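Local coordinates for Rho guanine nucleotide exchange factor 12 (PDB 1TXD), which acts as a guanine nucleotide exchange factor for the GTPase RhoA through its DH/PH domains and may serve as a GTPase-activating protein for the G protein subunits GNA12 and GNA13, at residues Trp6-Val10 and Glu94-Ile98; Leu32-Arg37 and Met86-Arg90; Glu36-Val40 and His79-Asn83; Tyr177-Asp182 and Ala200-Arg205. The protein carries 1 engineered substitution. All coordinates share one frame; numbering follows the deposited sequence.

Contact 1 (Trp6-Val10 and Glu94-Ile98)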
loop_
_atom_site.group_PDB
_atom_site.type_symbol
_atom_site.label_atom_id
_atom_site.label_comp_id
_atom_site.label_asym_id
_atom_site.label_seq_id
_atom_site.Cartn_x
_atom_site.Cartn_y
_atom_site.Cartn_z
ATOM N N TRP A 6 -3.390 33.647 5.982
ATOM C CA TRP A 6 -2.833 34.382 4.847
ATOM C C TRP A 6 -2.997 35.906 4.926
ATOM O O TRP A 6 -2.037 36.651 4.687
ATOM C CB TRP A 6 -3.446 33.919 3.531
ATOM C CG TRP A 6 -2.919 34.771 2.438
ATOM C CD1 TRP A 6 -1.643 34.766 1.928
ATOM C CD2 TRP A 6 -3.599 35.831 1.785
ATOM N NE1 TRP A 6 -1.515 35.726 0.956
ATOM C CE2 TRP A 6 -2.702 36.405 0.859
ATOM C CE3 TRP A 6 -4.896 36.339 1.863
ATOM C CZ2 TRP A 6 -3.064 37.458 0.026
ATOM C CZ3 TRP A 6 -5.252 37.377 1.047
ATOM C CH2 TRP A 6 -4.341 37.930 0.135
ATOM N N GLN A 7 -4.224 36.355 5.207
ATOM C CA GLN A 7 -4.575 37.792 5.238
ATOM C C GLN A 7 -3.870 38.529 6.389
ATOM O O GLN A 7 -3.728 39.767 6.367
ATOM C CB GLN A 7 -6.102 37.975 5.342
ATOM C CG GLN A 7 -6.892 37.274 4.225
ATOM C CD GLN A 7 -8.355 37.047 4.546
ATOM O OE1 GLN A 7 -8.684 36.458 5.583
ATOM N NE2 GLN A 7 -9.239 37.481 3.644
ATOM N N GLN A 8 -3.451 37.743 7.389
ATOM C CA GLN A 8 -2.579 38.193 8.475
ATOM C C GLN A 8 -1.222 38.687 7.967
ATOM O O GLN A 8 -0.725 39.710 8.440
ATOM C CB GLN A 8 -2.366 37.054 9.483
ATOM C CG GLN A 8 -1.422 37.379 10.651
ATOM C CD GLN A 8 -1.902 38.543 11.519
ATOM O OE1 GLN A 8 -1.188 39.532 11.677
ATOM N NE2 GLN A 8 -3.108 38.428 12.075
ATOM N N LEU A 9 -0.616 37.956 7.037
ATOM C CA LEU A 9 0.596 38.435 6.383
ATOM C C LEU A 9 0.340 39.816 5.786
ATOM O O LEU A 9 0.816 40.821 6.323
ATOM C CB LEU A 9 1.077 37.468 5.278
ATOM C CG LEU A 9 1.922 36.242 5.676
ATOM C CD1 LEU A 9 2.074 35.242 4.507
ATOM C CD2 LEU A 9 3.296 36.674 6.200
ATOM N N VAL A 10 -0.453 39.857 4.713
ATOM C CA VAL A 10 -0.564 41.055 3.863
ATOM C C VAL A 10 -1.141 42.243 4.599
ATOM O O VAL A 10 -2.089 42.093 5.380
ATOM C CB VAL A 10 -1.485 40.849 2.627
ATOM C CG1 VAL A 10 -1.276 41.989 1.618
ATOM C CG2 VAL A 10 -1.249 39.496 1.964
ATOM N N GLU A 94 7.872 41.365 -0.952
ATOM C CA GLU A 94 7.499 41.739 0.416
ATOM C C GLU A 94 5.975 41.823 0.630
ATOM O O GLU A 94 5.513 41.791 1.784
ATOM C CB GLU A 94 8.162 43.071 0.840
ATOM C CG GLU A 94 7.565 43.710 2.107
ATOM C CD GLU A 94 8.472 44.730 2.780
ATOM O OE1 GLU A 94 8.588 45.865 2.261
ATOM O OE2 GLU A 94 9.049 44.397 3.846
ATOM N N THR A 95 5.201 41.933 -0.453
ATOM C CA THR A 95 3.728 41.996 -0.342
ATOM C C THR A 95 3.081 40.782 0.361
ATOM O O THR A 95 1.958 40.895 0.869
ATOM C CB THR A 95 3.062 42.181 -1.737
ATOM O OG1 THR A 95 3.813 41.488 -2.750
ATOM C CG2 THR A 95 3.096 43.647 -2.173
ATOM N N SER A 96 3.785 39.643 0.381
ATOM C CA SER A 96 3.247 38.352 0.831
ATOM C C SER A 96 2.141 37.853 -0.094
ATOM O O SER A 96 1.598 36.762 0.098
ATOM C CB SER A 96 2.767 38.397 2.280
ATOM O OG SER A 96 3.567 39.275 3.044
ATOM N N VAL A 97 1.843 38.650 -1.116
ATOM C CA VAL A 97 0.974 38.246 -2.201
ATOM C C VAL A 97 1.832 37.471 -3.183
ATOM O O VAL A 97 2.885 37.936 -3.602
ATOM C CB VAL A 97 0.356 39.451 -2.895
ATOM C CG1 VAL A 97 -0.497 39.026 -4.088
ATOM C CG2 VAL A 97 -0.446 40.230 -1.906
ATOM N N ILE A 98 1.368 36.280 -3.528
ATOM C CA ILE A 98 2.076 35.399 -4.427
ATOM C C ILE A 98 1.519 35.684 -5.796
ATOM O O ILE A 98 0.305 35.823 -5.946
ATOM C CB ILE A 98 1.831 33.939 -4.018
ATOM C CG1 ILE A 98 2.612 33.622 -2.739
ATOM C CG2 ILE A 98 2.213 32.986 -5.109
ATOM C CD1 ILE A 98 1.722 33.431 -1.546
#
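W6 reaches the loop 94-98 with the edge of its indole: NE1 gives a weak hydrogen bond to the carbonyl O of S96, 3.4 Å long with an N-H...O angle of 153°. With CG anti to the backbone N (chi1 176°), the ring swings out from its short helical turn to this carbonyl, and CZ2 lies 4.3 Å from V97 CG2. Tryptophan suits the place, since one flat side chain supplies both a donor and a broad apolar surface. L9 follows on the same side, its CB 3.6 Å from CB of S96, with CD1 lying by that CB and CD2 by OG; the small side chain of S96 lets the leucine come this close. V10, just after the turn, sets its two methyls against the loop. CG1 is 3.5 Å from the backbone O of T95, and CG2 lies 4.0 Å from V97 CG2 while also covering one face of the W6 ring toward its rim. An alanine at V10 would lose both methyls and would probably open a gap between the indole face and V97. W6 also packs on Q26 and N30 of helix 20-57, and V97 on Q26, which places both segments beside that helix. The arrangement is an N-terminal helical turn laid against the loop between helices 72-90 and 102-109 of the DH helical bundle.

Contact 2 (Leu32-Arg37 and Met86-Arg90)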
loop_
_atom_site.group_PDB
_atom_site.type_symbol
_atom_site.label_atom_id
_atom_site.label_comp_id
_atom_site.label_asym_id
_atom_site.label_seq_id
_atom_site.Cartn_x
_atom_site.Cartn_y
_atom_site.Cartn_z
ATOM N N LEU A 32 -1.973 25.007 0.432
ATOM C CA LEU A 32 -1.014 24.074 -0.064
ATOM C C LEU A 32 0.272 24.260 0.718
ATOM O O LEU A 32 0.799 23.278 1.267
ATOM C CB LEU A 32 -0.759 24.256 -1.557
ATOM C CG LEU A 32 0.539 23.624 -2.081
ATOM C CD1 LEU A 32 0.542 22.082 -1.996
ATOM C CD2 LEU A 32 0.758 24.071 -3.466
ATOM N N PHE A 33 0.718 25.505 0.853
ATOM C CA PHE A 33 1.933 25.758 1.596
ATOM C C PHE A 33 1.816 25.341 3.064
ATOM O O PHE A 33 2.664 24.625 3.535
ATOM C CB PHE A 33 2.390 27.213 1.494
ATOM C CG PHE A 33 2.785 27.654 0.085
ATOM C CD1 PHE A 33 2.513 26.878 -1.040
ATOM C CD2 PHE A 33 3.400 28.884 -0.103
ATOM C CE1 PHE A 33 2.848 27.332 -2.332
ATOM C CE2 PHE A 33 3.740 29.319 -1.379
ATOM C CZ PHE A 33 3.468 28.529 -2.485
ATOM N N TYR A 34 0.747 25.753 3.746
ATOM C CA TYR A 34 0.571 25.529 5.161
ATOM C C TYR A 34 0.495 24.033 5.533
ATOM O O TYR A 34 1.084 23.630 6.517
ATOM C CB TYR A 34 -0.699 26.258 5.657
ATOM C CG TYR A 34 -0.975 26.092 7.146
ATOM C CD1 TYR A 34 -0.600 27.094 8.057
ATOM C CD2 TYR A 34 -1.613 24.919 7.664
ATOM C CE1 TYR A 34 -0.841 26.951 9.442
ATOM C CE2 TYR A 34 -1.832 24.766 9.035
ATOM C CZ TYR A 34 -1.446 25.796 9.918
ATOM O OH TYR A 34 -1.659 25.694 11.269
ATOM N N THR A 35 -0.261 23.247 4.770
ATOM C CA THR A 35 -0.446 21.840 5.063
ATOM C C THR A 35 0.812 21.074 4.664
ATOM O O THR A 35 1.015 19.994 5.152
ATOM C CB THR A 35 -1.638 21.252 4.316
ATOM O OG1 THR A 35 -1.510 21.528 2.911
ATOM C CG2 THR A 35 -2.924 21.931 4.730
ATOM N N GLU A 36 1.648 21.639 3.779
ATOM C CA GLU A 36 2.979 21.082 3.554
ATOM C C GLU A 36 3.861 21.276 4.768
ATOM O O GLU A 36 4.656 20.378 5.096
ATOM C CB GLU A 36 3.717 21.688 2.338
ATOM C CG GLU A 36 5.027 20.963 2.027
ATOM C CD GLU A 36 4.786 19.625 1.401
ATOM O OE1 GLU A 36 5.690 18.777 1.452
ATOM O OE2 GLU A 36 3.679 19.395 0.885
ATOM N N ARG A 37 3.760 22.429 5.432
ATOM C CA ARG A 37 4.561 22.649 6.648
ATOM C C ARG A 37 4.100 21.689 7.781
ATOM O O ARG A 37 4.901 21.096 8.484
ATOM C CB ARG A 37 4.449 24.096 7.099
ATOM C CG ARG A 37 5.596 24.606 7.972
ATOM C CD ARG A 37 5.533 26.133 8.261
ATOM N NE ARG A 37 5.115 26.891 7.069
ATOM C CZ ARG A 37 3.962 27.571 6.917
ATOM N NH1 ARG A 37 3.047 27.632 7.894
ATOM N NH2 ARG A 37 3.728 28.198 5.761
ATOM N N MET A 86 8.584 26.217 -1.309
ATOM C CA MET A 86 7.323 26.922 -1.118
ATOM C C MET A 86 7.598 28.205 -0.343
ATOM O O MET A 86 7.127 29.277 -0.739
ATOM C CB MET A 86 6.284 26.065 -0.426
ATOM C CG MET A 86 5.607 25.053 -1.327
ATOM S SD MET A 86 4.879 23.811 -0.294
ATOM C CE MET A 86 3.933 22.754 -1.424
ATOM N N LYS A 87 8.417 28.108 0.706
ATOM C CA LYS A 87 8.846 29.298 1.454
ATOM C C LYS A 87 9.465 30.370 0.544
ATOM O O LYS A 87 9.197 31.556 0.721
ATOM C CB LYS A 87 9.813 28.953 2.600
ATOM C CG LYS A 87 9.142 28.900 4.006
ATOM C CD LYS A 87 9.582 27.682 4.878
ATOM C CE LYS A 87 8.654 27.500 6.110
ATOM N NZ LYS A 87 8.992 26.327 6.998
ATOM N N ALA A 88 10.281 29.933 -0.418
ATOM C CA ALA A 88 11.031 30.816 -1.301
ATOM C C ALA A 88 10.111 31.483 -2.291
ATOM O O ALA A 88 10.374 32.609 -2.707
ATOM C CB ALA A 88 12.123 30.046 -2.046
ATOM N N VAL A 89 9.043 30.801 -2.683
ATOM C CA VAL A 89 8.087 31.403 -3.586
ATOM C C VAL A 89 7.494 32.641 -2.947
ATOM O O VAL A 89 7.258 33.613 -3.641
ATOM C CB VAL A 89 6.975 30.431 -4.055
ATOM C CG1 VAL A 89 5.826 31.180 -4.698
ATOM C CG2 VAL A 89 7.519 29.468 -5.034
ATOM N N ARG A 90 7.254 32.598 -1.632
ATOM C CA ARG A 90 6.702 33.738 -0.876
ATOM C C ARG A 90 7.684 34.875 -0.681
ATOM O O ARG A 90 7.296 36.030 -0.618
ATOM C CB ARG A 90 6.317 33.300 0.524
ATOM C CG ARG A 90 5.158 32.393 0.607
ATOM C CD ARG A 90 4.318 32.663 1.840
ATOM N NE ARG A 90 3.130 31.823 1.839
ATOM C CZ ARG A 90 2.822 30.947 2.782
ATOM N NH1 ARG A 90 3.598 30.778 3.847
ATOM N NH2 ARG A 90 1.720 30.230 2.659
#
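M86 lies across the F33 ring, its CB almost directly above the ring centre, 3.8 Å from the centroid and 9° off the normal, in a CH-pi contact. Its CG sits over the CD1 side of the same face, and SD makes an oblique Met-aromatic contact. From there the chain runs extended beyond CG, carrying SD to 3.6 Å from E36 CB and CE to 3.5 Å from L32 CD1. A long, unbranched and polarisable side chain is well suited to following the ring and then filling the space between two residues on successive turns. R90 slides past F33 in the opposite direction: one face of its guanidinium lies over F33 CD2, with the two planes 43° apart, and NH2 is 3.3 Å from F33 CB. V89 CG1 touches the ring edge near CZ. The outer side of the interface is basic. R37 bends at its third torsion, bringing its NH2 edge-on to within 3.2 Å of R90 NH1; both are donors, so this is a close approach of like charges rather than a bond. K87 crosses R37 at about a right angle, and its NZ is hydrogen-bonded to N83 OD1. The two helix segments run antiparallel but clearly inclined, at 141°, with axes 10.8 Å apart. Helix 102-109 packs against the inner side, L105 on L32 and W108 on M86 and V89, while Y177 and I184 of helix 169-186 touch L32.

Contact 3 (Glu36-Val40 and His79-Asn83)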
loop_
_atom_site.group_PDB
_atom_site.type_symbol
_atom_site.label_atom_id
_atom_site.label_comp_id
_atom_site.label_asym_id
_atom_site.label_seq_id
_atom_site.Cartn_x
_atom_site.Cartn_y
_atom_site.Cartn_z
ATOM N N GLU A 36 1.648 21.639 3.779
ATOM C CA GLU A 36 2.979 21.082 3.554
ATOM C C GLU A 36 3.861 21.276 4.768
ATOM O O GLU A 36 4.656 20.378 5.096
ATOM C CB GLU A 36 3.717 21.688 2.338
ATOM C CG GLU A 36 5.027 20.963 2.027
ATOM C CD GLU A 36 4.786 19.625 1.401
ATOM O OE1 GLU A 36 5.690 18.777 1.452
ATOM O OE2 GLU A 36 3.679 19.395 0.885
ATOM N N ARG A 37 3.760 22.429 5.432
ATOM C CA ARG A 37 4.561 22.649 6.648
ATOM C C ARG A 37 4.100 21.689 7.781
ATOM O O ARG A 37 4.901 21.096 8.484
ATOM C CB ARG A 37 4.449 24.096 7.099
ATOM C CG ARG A 37 5.596 24.606 7.972
ATOM C CD ARG A 37 5.533 26.133 8.261
ATOM N NE ARG A 37 5.115 26.891 7.069
ATOM C CZ ARG A 37 3.962 27.571 6.917
ATOM N NH1 ARG A 37 3.047 27.632 7.894
ATOM N NH2 ARG A 37 3.728 28.198 5.761
ATOM N N ALA A 38 2.787 21.530 7.905
ATOM C CA ALA A 38 2.197 20.604 8.863
ATOM C C ALA A 38 2.728 19.187 8.597
ATOM O O ALA A 38 3.104 18.469 9.526
ATOM C CB ALA A 38 0.687 20.637 8.769
ATOM N N HIS A 39 2.749 18.818 7.317
ATOM C CA HIS A 39 3.235 17.504 6.899
ATOM C C HIS A 39 4.674 17.222 7.290
ATOM O O HIS A 39 4.994 16.157 7.816
ATOM C CB HIS A 39 3.135 17.301 5.397
ATOM C CG HIS A 39 3.478 15.916 4.984
ATOM N ND1 HIS A 39 2.695 14.832 5.332
ATOM C CD2 HIS A 39 4.573 15.413 4.362
ATOM C CE1 HIS A 39 3.262 13.735 4.870
ATOM N NE2 HIS A 39 4.381 14.068 4.249
ATOM N N VAL A 40 5.528 18.166 6.962
ATOM C CA VAL A 40 6.912 18.145 7.395
ATOM C C VAL A 40 7.063 17.919 8.876
ATOM O O VAL A 40 7.939 17.155 9.309
ATOM C CB VAL A 40 7.654 19.418 6.967
ATOM C CG1 VAL A 40 9.051 19.551 7.647
ATOM C CG2 VAL A 40 7.872 19.419 5.452
ATOM N N HIS A 79 10.233 16.320 1.475
ATOM C CA HIS A 79 9.198 17.232 1.960
ATOM C C HIS A 79 9.779 18.474 2.646
ATOM O O HIS A 79 9.226 19.587 2.462
ATOM C CB HIS A 79 8.209 16.485 2.828
ATOM C CG HIS A 79 7.279 15.609 2.048
ATOM N ND1 HIS A 79 6.201 16.094 1.339
ATOM C CD2 HIS A 79 7.254 14.264 1.883
ATOM C CE1 HIS A 79 5.575 15.100 0.743
ATOM N NE2 HIS A 79 6.182 13.971 1.076
ATOM N N ILE A 80 10.905 18.358 3.339
ATOM C CA ILE A 80 11.622 19.578 3.745
ATOM C C ILE A 80 12.072 20.434 2.506
ATOM O O ILE A 80 11.878 21.654 2.506
ATOM C CB ILE A 80 12.830 19.250 4.597
ATOM C CG1 ILE A 80 12.415 18.785 5.984
ATOM C CG2 ILE A 80 13.811 20.483 4.742
ATOM C CD1 ILE A 80 13.524 18.078 6.743
ATOM N N GLY A 81 12.670 19.818 1.473
ATOM C CA GLY A 81 13.077 20.566 0.290
ATOM C C GLY A 81 11.890 21.229 -0.404
ATOM O O GLY A 81 11.969 22.334 -0.839
ATOM N N LEU A 82 10.771 20.522 -0.474
ATOM C CA LEU A 82 9.592 21.019 -1.120
ATOM C C LEU A 82 9.032 22.207 -0.337
ATOM O O LEU A 82 8.655 23.242 -0.926
ATOM C CB LEU A 82 8.547 19.889 -1.203
ATOM C CG LEU A 82 7.186 20.234 -1.804
ATOM C CD1 LEU A 82 7.298 21.141 -3.113
ATOM C CD2 LEU A 82 6.433 18.923 -2.075
ATOM N N ASN A 83 8.982 22.047 0.987
ATOM C CA ASN A 83 8.597 23.096 1.897
ATOM C C ASN A 83 9.508 24.321 1.782
ATOM O O ASN A 83 9.036 25.414 1.855
ATOM C CB ASN A 83 8.614 22.586 3.332
ATOM C CG ASN A 83 8.024 23.570 4.301
ATOM O OD1 ASN A 83 8.675 24.002 5.247
ATOM N ND2 ASN A 83 6.794 23.954 4.053
#
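The H79 ring has H39 over one face and E36 at its edge. H39 CD2 stands 3.5 Å above the ring plane, over its centre, so the edge of H39 meets the face of H79 in an edge-to-face pair with centroids 4.4 Å apart and planes at 65°. At the edge, H79 ND1 donates to E36 OE1 over 2.7 Å, nearly straight at 169°. The carboxylate accepts with its syn lone pair, and OE1 lies in the ring plane, so the bond tends to fix the rotation of the imidazole. H79 CG is anti to the carbonyl carbon, which turns the ring toward the facing helix. This His-carboxylate pair belongs to the antiparallel packing of helices 20-57 and 72-90 in the DH domain, a helical bundle; here their axes pass 9.4 Å apart at 151°. Both imidazoles find a further partner in Q170: the ND1-H form of H79 is consistent with its NE2 accepting from Q170 NE2, while H39 NE2 bonds Q170 OE1. E36 OE2 is taken up by Y177 OH and a salt bridge to R173, so the buried polar atoms are largely satisfied. Next along the interface, the two methyls of the branched V40 divide between the H79 carbonyl O, 3.3 Å from CG2, and I80 CG1, 3.8 Å from CG1. N83, its OD1 engaged by K87, slides antiparallel past E36, with CB beside V40 CG2 and ND2 3.7 Å from R37 CA.

Contact 4 (Tyr177-Asp182 and Ala200-Arg205)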
loop_
_atom_site.group_PDB
_atom_site.type_symbol
_atom_site.label_atom_id
_atom_site.label_comp_id
_atom_site.label_asym_id
_atom_site.label_seq_id
_atom_site.Cartn_x
_atom_site.Cartn_y
_atom_site.Cartn_z
ATOM N N TYR A 177 -2.636 16.193 -2.667
ATOM C CA TYR A 177 -2.079 17.097 -3.681
ATOM C C TYR A 177 -3.015 17.394 -4.845
ATOM O O TYR A 177 -3.157 18.554 -5.232
ATOM C CB TYR A 177 -0.742 16.584 -4.193
ATOM C CG TYR A 177 0.365 16.740 -3.200
ATOM C CD1 TYR A 177 0.667 17.988 -2.642
ATOM C CD2 TYR A 177 1.150 15.669 -2.837
ATOM C CE1 TYR A 177 1.724 18.136 -1.756
ATOM C CE2 TYR A 177 2.196 15.828 -1.929
ATOM C CZ TYR A 177 2.465 17.031 -1.409
ATOM O OH TYR A 177 3.486 17.167 -0.517
ATOM N N PRO A 178 -3.694 16.389 -5.397
ATOM C CA PRO A 178 -4.549 16.657 -6.549
ATOM C C PRO A 178 -5.642 17.686 -6.267
ATOM O O PRO A 178 -5.935 18.517 -7.130
ATOM C CB PRO A 178 -5.168 15.301 -6.860
ATOM C CG PRO A 178 -4.290 14.322 -6.294
ATOM C CD PRO A 178 -3.681 14.963 -5.041
ATOM N N LEU A 179 -6.231 17.624 -5.078
ATOM C CA LEU A 179 -7.373 18.452 -4.729
ATOM C C LEU A 179 -6.882 19.880 -4.460
ATOM O O LEU A 179 -7.452 20.861 -4.939
ATOM C CB LEU A 179 -8.063 17.864 -3.491
ATOM C CG LEU A 179 -8.341 16.341 -3.482
ATOM C CD1 LEU A 179 -8.647 15.785 -2.051
ATOM C CD2 LEU A 179 -9.494 16.039 -4.499
ATOM N N LEU A 180 -5.787 19.981 -3.733
ATOM C CA LEU A 180 -5.145 21.267 -3.489
ATOM C C LEU A 180 -4.814 22.024 -4.776
ATOM O O LEU A 180 -5.071 23.221 -4.866
ATOM C CB LEU A 180 -3.886 21.074 -2.677
ATOM C CG LEU A 180 -4.106 20.594 -1.245
ATOM C CD1 LEU A 180 -2.845 19.962 -0.674
ATOM C CD2 LEU A 180 -4.593 21.725 -0.335
ATOM N N LEU A 181 -4.278 21.316 -5.773
ATOM C CA LEU A 181 -3.913 21.921 -7.046
ATOM C C LEU A 181 -5.157 22.227 -7.894
ATOM O O LEU A 181 -5.209 23.254 -8.541
ATOM C CB LEU A 181 -2.870 21.070 -7.813
ATOM C CG LEU A 181 -1.409 21.385 -7.421
ATOM C CD1 LEU A 181 -1.154 20.942 -6.041
ATOM C CD2 LEU A 181 -0.366 20.721 -8.298
ATOM N N ASP A 182 -6.156 21.354 -7.885
ATOM C CA ASP A 182 -7.411 21.644 -8.558
ATOM C C ASP A 182 -8.034 22.953 -8.047
ATOM O O ASP A 182 -8.647 23.700 -8.807
ATOM C CB ASP A 182 -8.435 20.553 -8.309
ATOM C CG ASP A 182 -8.228 19.323 -9.148
ATOM O OD1 ASP A 182 -7.413 19.308 -10.086
ATOM O OD2 ASP A 182 -8.909 18.300 -8.916
ATOM N N ALA A 200 0.003 20.163 -13.692
ATOM C CA ALA A 200 0.599 19.725 -12.441
ATOM C C ALA A 200 -0.379 18.914 -11.601
ATOM O O ALA A 200 -0.012 17.907 -11.032
ATOM C CB ALA A 200 1.119 20.936 -11.644
ATOM N N ALA A 201 -1.642 19.330 -11.567
ATOM C CA ALA A 201 -2.669 18.577 -10.859
ATOM C C ALA A 201 -2.806 17.170 -11.433
ATOM O O ALA A 201 -2.889 16.223 -10.664
ATOM C CB ALA A 201 -4.029 19.312 -10.908
ATOM N N ASP A 202 -2.837 17.042 -12.772
ATOM C CA ASP A 202 -2.914 15.728 -13.416
ATOM C C ASP A 202 -1.682 14.861 -13.156
ATOM O O ASP A 202 -1.824 13.674 -12.928
ATOM C CB ASP A 202 -3.117 15.824 -14.929
ATOM C CG ASP A 202 -4.487 16.288 -15.300
ATOM O OD1 ASP A 202 -5.381 16.351 -14.416
ATOM O OD2 ASP A 202 -4.759 16.629 -16.467
ATOM N N HIS A 203 -0.493 15.455 -13.209
ATOM C CA HIS A 203 0.719 14.771 -12.751
ATOM C C HIS A 203 0.547 14.285 -11.312
ATOM O O HIS A 203 0.878 13.138 -11.014
ATOM C CB HIS A 203 1.961 15.651 -12.878
ATOM C CG HIS A 203 2.488 15.770 -14.279
ATOM N ND1 HIS A 203 3.097 14.724 -14.946
ATOM C CD2 HIS A 203 2.533 16.828 -15.129
ATOM C CE1 HIS A 203 3.464 15.124 -16.154
ATOM N NE2 HIS A 203 3.140 16.399 -16.289
ATOM N N CYS A 204 0.003 15.109 -10.417
ATOM C CA CYS A 204 -0.138 14.654 -9.020
ATOM C C CYS A 204 -1.034 13.415 -8.998
ATOM O O CYS A 204 -0.787 12.462 -8.274
ATOM C CB CYS A 204 -0.683 15.737 -8.101
ATOM S SG CYS A 204 0.519 16.982 -7.682
ATOM N N ARG A 205 -2.047 13.422 -9.839
ATOM C CA ARG A 205 -2.914 12.263 -9.989
ATOM C C ARG A 205 -2.161 11.058 -10.518
ATOM O O ARG A 205 -2.340 9.982 -9.996
ATOM C CB ARG A 205 -4.113 12.590 -10.886
ATOM C CG ARG A 205 -5.421 12.645 -10.113
ATOM C CD ARG A 205 -6.614 13.114 -10.921
ATOM N NE ARG A 205 -7.168 14.224 -10.173
ATOM C CZ ARG A 205 -7.179 15.489 -10.557
ATOM N NH1 ARG A 205 -6.728 15.889 -11.746
ATOM N NH2 ARG A 205 -7.672 16.362 -9.728
#
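Segments 177-182 and 200-205 pack as nearly antiparallel helices, their axes 8.3 Å apart at 170°, with P178 and A201 facing each other at a CA separation of 5.1 Å. They form an antiparallel helix pair within the DH helical bundle, made close by small residues: A201 and C204 face the first helix, with A200 beside them. The first helix is kinked around P178, where the N of P178 and of L179 lack a bond to the preceding turn; the proline nitrogen has no hydrogen to give. L181 packs on A200 and A201, with CB 3.7 Å from A201 CB and CD2 at 3.7 Å from A200 CB. C204 lies between L181 and Y177, its SG 3.7 Å from Y177 CB and set obliquely to the aromatic ring as a Cys sulfur-aromatic contact. Y177 starts toward the second helix, but its ring leads away to F109, and its hydroxyl hydrogen-bonds E36 on helix 20-57. Polar residues close the outer margin. The long R205 chain, bent at its third torsion, crosses D182 at about a right angle and grips its carboxylate through NH2. It also forms a salt bridge with D202 one turn back on its own helix, so a single guanidinium probably balances two acids. A leucine at R205 would remove this charge and would probably leave D182 and D202 without their shared counterion. NH2 meets D182 OD1 on its syn side, 20° out of the carboxylate plane, in a 3.0 Å bond with an angle of 165°.

From the N terminus, contact 1 closes the longest loop, joining the first helical turn to the loop after helix 72-90. Contacts 2 and 3 lie within that loop: both join helix 20-57 to helix 72-90, share E36 and R37, and start from the same stretch of helix 20-57, contact 3 closing the shorter loop; as the first helix advances, the second is met progressively nearer its start. Contact 1 abuts contact 2 through I98, which packs on V89 and R90. Contact 4 follows in series, a short hairpin between helices 169-186 and 191-230. It is tied back to contacts 2 and 3 by Y177, whose hydroxyl meets E36, linking the helices of the DH bundle.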